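Local coordinates for protein beta-lactamase (Francisella tularensis subsp. tularensis, PDB 3P09) that probably hydrolyses beta-lactam antibiotics to substituted beta-amino acids, as a class A beta-lactamase linked to antibiotic resistance, at residues L69-G72 against A73-Y77; G138-Q141 against N142-K145. All blocks are in the same frame, centred on the assembly; numbering follows the deposited sequence.

Contact 1 of 2, residues L69-G72 against A73-Y77; sequences LLVG and AILDY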
loop_
_atom_site.group_PDB
_atom_site.type_symbol
_atom_site.label_atom_id
_atom_site.label_comp_id
_atom_site.label_asym_id
_atom_site.label_seq_id
_atom_site.Cartn_x
_atom_site.Cartn_y
_atom_site.Cartn_z
ATOM N N LEU A 69 5.659 -1.439 2.174
ATOM C CA LEU A 69 6.484 -2.446 2.855
ATOM C C LEU A 69 7.966 -2.185 2.611
ATOM O O LEU A 69 8.809 -2.316 3.508
ATOM C CB LEU A 69 6.139 -3.837 2.337
ATOM C CG LEU A 69 4.711 -4.268 2.636
ATOM C CD1 LEU A 69 4.407 -5.615 1.942
ATOM C CD2 LEU A 69 4.520 -4.387 4.131
ATOM N N LEU A 70 8.270 -1.824 1.373
ATOM C CA LEU A 70 9.636 -1.520 0.959
ATOM C C LEU A 70 10.177 -0.324 1.734
ATOM O O LEU A 70 11.303 -0.345 2.222
ATOM C CB LEU A 70 9.657 -1.225 -0.542
ATOM C CG LEU A 70 10.971 -0.712 -1.136
ATOM C CD1 LEU A 70 12.112 -1.703 -0.882
ATOM C CD2 LEU A 70 10.840 -0.395 -2.628
ATOM N N VAL A 71 9.367 0.724 1.842
ATOM C CA VAL A 71 9.780 1.913 2.578
ATOM C C VAL A 71 9.921 1.606 4.073
ATOM O O VAL A 71 10.850 2.070 4.733
ATOM C CB VAL A 71 8.829 3.085 2.297
ATOM C CG1 VAL A 71 9.000 4.181 3.326
ATOM C CG2 VAL A 71 9.099 3.599 0.901
ATOM N N GLY A 72 9.017 0.790 4.598
ATOM C CA GLY A 72 9.167 0.304 5.956
ATOM C C GLY A 72 10.510 -0.395 6.159
ATOM O O GLY A 72 11.217 -0.155 7.139
ATOM N N ALA A 73 10.862 -1.264 5.220
ATOM C CA ALA A 73 12.130 -1.979 5.262
ATOM C C ALA A 73 13.312 -1.021 5.240
ATOM O O ALA A 73 14.309 -1.227 5.928
ATOM C CB ALA A 73 12.222 -2.959 4.098
ATOM N N ILE A 74 13.212 0.013 4.415
ATOM C CA ILE A 74 14.275 1.002 4.331
ATOM C C ILE A 74 14.443 1.730 5.661
ATOM O O ILE A 74 15.565 1.978 6.109
ATOM C CB ILE A 74 13.982 2.012 3.202
ATOM C CG1 ILE A 74 14.113 1.319 1.843
ATOM C CG2 ILE A 74 14.912 3.238 3.301
ATOM C CD1 ILE A 74 15.565 1.038 1.450
ATOM N N LEU A 75 13.332 2.066 6.306
ATOM C CA LEU A 75 13.396 2.769 7.592
ATOM C C LEU A 75 14.001 1.888 8.681
ATOM O O LEU A 75 14.759 2.360 9.541
ATOM C CB LEU A 75 12.002 3.245 8.006
ATOM C CG LEU A 75 11.418 4.337 7.099
ATOM C CD1 LEU A 75 9.946 4.567 7.366
ATOM C CD2 LEU A 75 12.193 5.626 7.283
ATOM N N ASP A 76 13.660 0.608 8.646
ATOM C CA ASP A 76 14.222 -0.352 9.581
ATOM C C ASP A 76 15.728 -0.413 9.321
ATOM O O ASP A 76 16.532 -0.389 10.251
ATOM C CB ASP A 76 13.544 -1.716 9.372
ATOM C CG ASP A 76 14.241 -2.859 10.107
ATOM O OD1 ASP A 76 13.877 -3.136 11.269
ATOM O OD2 ASP A 76 15.130 -3.504 9.507
ATOM N N TYR A 77 16.103 -0.463 8.046
ATOM C CA TYR A 77 17.519 -0.495 7.670
ATOM C C TYR A 77 18.243 0.701 8.272
ATOM O O TYR A 77 19.317 0.566 8.878
ATOM C CB TYR A 77 17.664 -0.482 6.147
ATOM C CG TYR A 77 19.062 -0.782 5.651
ATOM C CD1 TYR A 77 19.454 -2.088 5.381
ATOM C CD2 TYR A 77 19.987 0.232 5.459
ATOM C CE1 TYR A 77 20.733 -2.378 4.931
ATOM C CE2 TYR A 77 21.273 -0.046 5.001
ATOM C CZ TYR A 77 21.635 -1.352 4.738
ATOM O OH TYR A 77 22.906 -1.640 4.291
#
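The peptide carbonyl of Val71 is met by Leu75 twice: Leu75 N donates to Val71 O, and Leu75 CG lies 3.3 Å from the same oxygen, Val71 O. The Leu70 carbonyl is used similarly: Ile74 N donates to Leu70 O at 2.9 Å, while Ile74 CG1 sits 3.3 Å from Leu70 O. A first torsion of -69° places that CG1 beside the Ile74 backbone N and anti to the carbonyl carbon, hence over the preceding turn. Ala73 N to Leu69 O and Asp76 N to Gly72 O complete four successive i to i+4 bonds, the last spanning 3.0 Å, which is the evidence for an unbroken alpha-helix.

Val71 and Leu75 run side by side and point the same way, with Val71 CG1 and Leu75 CD1 meeting at 4.2 Å. The Asp76 carboxylate turns away from this turn, and its OD1 forms a salt bridge with Lys149. The Tyr77 ring likewise leads off, to meet Phe84 with the two planes at about 55°.

All the touching residues are buried, and helices 115-123, 127-137, 140-149 and 196-208 all pack on them. Such a buried helix, whose first turn includes Lys67 of a possible SxxK pattern starting at Ser64, near which Leu70 lies without touching, is consistent with the core helix of the class A beta-lactamase fold that carries the active-site serine at its start.

Contact 2 of 2, residues G138-Q141 against N142-K145; sequences GGLQ and NLNK. With SO4 (sulfate ion), chain E.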
loop_
_atom_site.group_PDB
_atom_site.type_symbol
_atom_site.label_atom_id
_atom_site.label_comp_id
_atom_site.label_asym_id
_atom_site.label_seq_id
_atom_site.Cartn_x
_atom_site.Cartn_y
_atom_site.Cartn_z
ATOM N N GLY A 138 19.400 -4.171 -0.808
ATOM C CA GLY A 138 20.131 -5.414 -0.982
ATOM C C GLY A 138 19.365 -6.462 -1.772
ATOM O O GLY A 138 19.781 -7.613 -1.837
ATOM N N GLY A 139 18.245 -6.070 -2.371
ATOM C CA GLY A 139 17.479 -6.971 -3.212
ATOM C C GLY A 139 16.203 -7.503 -2.581
ATOM O O GLY A 139 15.891 -7.220 -1.423
ATOM N N LEU A 140 15.467 -8.300 -3.345
ATOM C CA LEU A 140 14.163 -8.795 -2.914
ATOM C C LEU A 140 14.204 -9.757 -1.741
ATOM O O LEU A 140 13.253 -9.826 -0.955
ATOM C CB LEU A 140 13.450 -9.461 -4.089
ATOM C CG LEU A 140 13.007 -8.455 -5.142
ATOM C CD1 LEU A 140 12.435 -9.179 -6.340
ATOM C CD2 LEU A 140 11.966 -7.510 -4.531
ATOM N N GLN A 141 15.287 -10.522 -1.630
ATOM C CA GLN A 141 15.403 -11.455 -0.529
ATOM C C GLN A 141 15.369 -10.711 0.796
ATOM O O GLN A 141 14.703 -11.138 1.738
ATOM C CB GLN A 141 16.670 -12.301 -0.655
ATOM C CG GLN A 141 16.646 -13.245 -1.840
ATOM C CD GLN A 141 17.862 -14.149 -1.886
ATOM O OE1 GLN A 141 17.767 -15.345 -1.608
ATOM N NE2 GLN A 141 19.015 -13.579 -2.229
ATOM N N ASN A 142 16.064 -9.583 0.862
ATOM C CA ASN A 142 16.063 -8.767 2.071
ATOM C C ASN A 142 14.694 -8.183 2.391
ATOM O O ASN A 142 14.299 -8.101 3.557
ATOM C CB ASN A 142 17.109 -7.654 1.985
ATOM C CG ASN A 142 18.511 -8.174 2.211
ATOM O OD1 ASN A 142 18.690 -9.249 2.779
ATOM N ND2 ASN A 142 19.512 -7.419 1.771
ATOM N N LEU A 143 13.985 -7.757 1.354
ATOM C CA LEU A 143 12.630 -7.257 1.527
ATOM C C LEU A 143 11.719 -8.330 2.114
ATOM O O LEU A 143 10.991 -8.072 3.072
ATOM C CB LEU A 143 12.068 -6.747 0.199
ATOM C CG LEU A 143 10.620 -6.257 0.204
ATOM C CD1 LEU A 143 10.424 -5.188 1.270
ATOM C CD2 LEU A 143 10.248 -5.729 -1.186
ATOM N N ASN A 144 11.750 -9.529 1.536
ATOM C CA ASN A 144 10.938 -10.628 2.051
ATOM C C ASN A 144 11.313 -11.032 3.480
ATOM O O ASN A 144 10.446 -11.371 4.277
ATOM C CB ASN A 144 10.995 -11.822 1.110
ATOM C CG ASN A 144 10.235 -11.571 -0.170
ATOM O OD1 ASN A 144 9.072 -11.169 -0.141
ATOM N ND2 ASN A 144 10.896 -11.771 -1.303
ATOM N N LYS A 145 12.603 -10.987 3.806
ATOM C CA LYS A 145 13.014 -11.165 5.202
ATOM C C LYS A 145 12.342 -10.129 6.113
ATOM O O LYS A 145 11.838 -10.454 7.184
ATOM C CB LYS A 145 14.542 -11.088 5.340
ATOM C CG LYS A 145 15.261 -12.314 4.783
ATOM C CD LYS A 145 16.729 -12.388 5.228
ATOM C CE LYS A 145 17.612 -11.398 4.476
ATOM N NZ LYS A 145 19.047 -11.482 4.890
HETATM S S SO4 E . 17.393 -11.039 -5.223
HETATM O O1 SO4 E . 17.120 -9.771 -5.902
HETATM O O2 SO4 E . 16.286 -11.962 -5.459
HETATM O O3 SO4 E . 18.624 -11.619 -5.753
HETATM O O4 SO4 E . 17.541 -10.816 -3.784
HETATM O O HOH W 1 18.393 -9.682 -1.053
#
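Different first torsions bring Leu140 and Leu143 together. At -70° Leu140 CG stays beside its backbone N, whereas at 177° Leu143 CG swings anti to N; the two side chains cross obliquely, with Leu140 CD2 4.2 Å from Leu143 CD2. The Asn142 CG, also beside its backbone N, carries the amide back across the start of the helix, where Asn142 ND2 lies 3.5 Å from Gly138 CA and donates to Leu137 O.

Gly138, with positive phi, closes the previous helix in a Schellman motif, and Gly139 is the N-cap of the next. The bonds that Gly139 O receives from Asn142 N and Leu143 N are both weak; the regular i to i+4 pattern sets in with Asn144 N to Leu140 O, at 2.9 Å and 171°, and Lys145 N to Gln141 O.

Leu140 N and Gln141 N, at the start of the helix, point to a sulfate, probably from the crystallisation liquor. Gln141 N donates to sulfate O4 at 3.1 Å, supplemented by weak bonds from Leu140 N to O1 and from Gln141 NE2 to O4. A water joins the two sides of the capping turn: it donates to Gly138 O at 2.6 Å and to sulfate O4, and accepts from Asn142 N at 3.0 Å. An anion at a helix N-terminus would be favoured by the helix dipole.

Asn144 ND2 bonds to Ile157 O. On the inner side, Leu140 packs on Val134 and Leu143 on Leu137, seating the start of helix 140-149 against the end of helix 127-137, while Gln141 and Lys145 remain at the surface.

Contact 1 comes first along the chain, on helix 66-80; contact 2 follows at the start of helix 140-149. Their centres are 10 Å apart, on the same side of the chain's centre, and the two touch directly. The closest approaches between them are made by Leu143 CD1, 3.8 Å from Leu70 CA and 4.0 Å from Ala73 CB. Helix 127-137 is a common neighbour: the same residues of it that meet contact 2, Val134 and Leu137, also touch Leu70, Ala73 and Ile74 of contact 1. The packing thus runs from a buried helix to a surface helix start within the helical part of this beta-lactamase, whose other part is built on an antiparallel sheet.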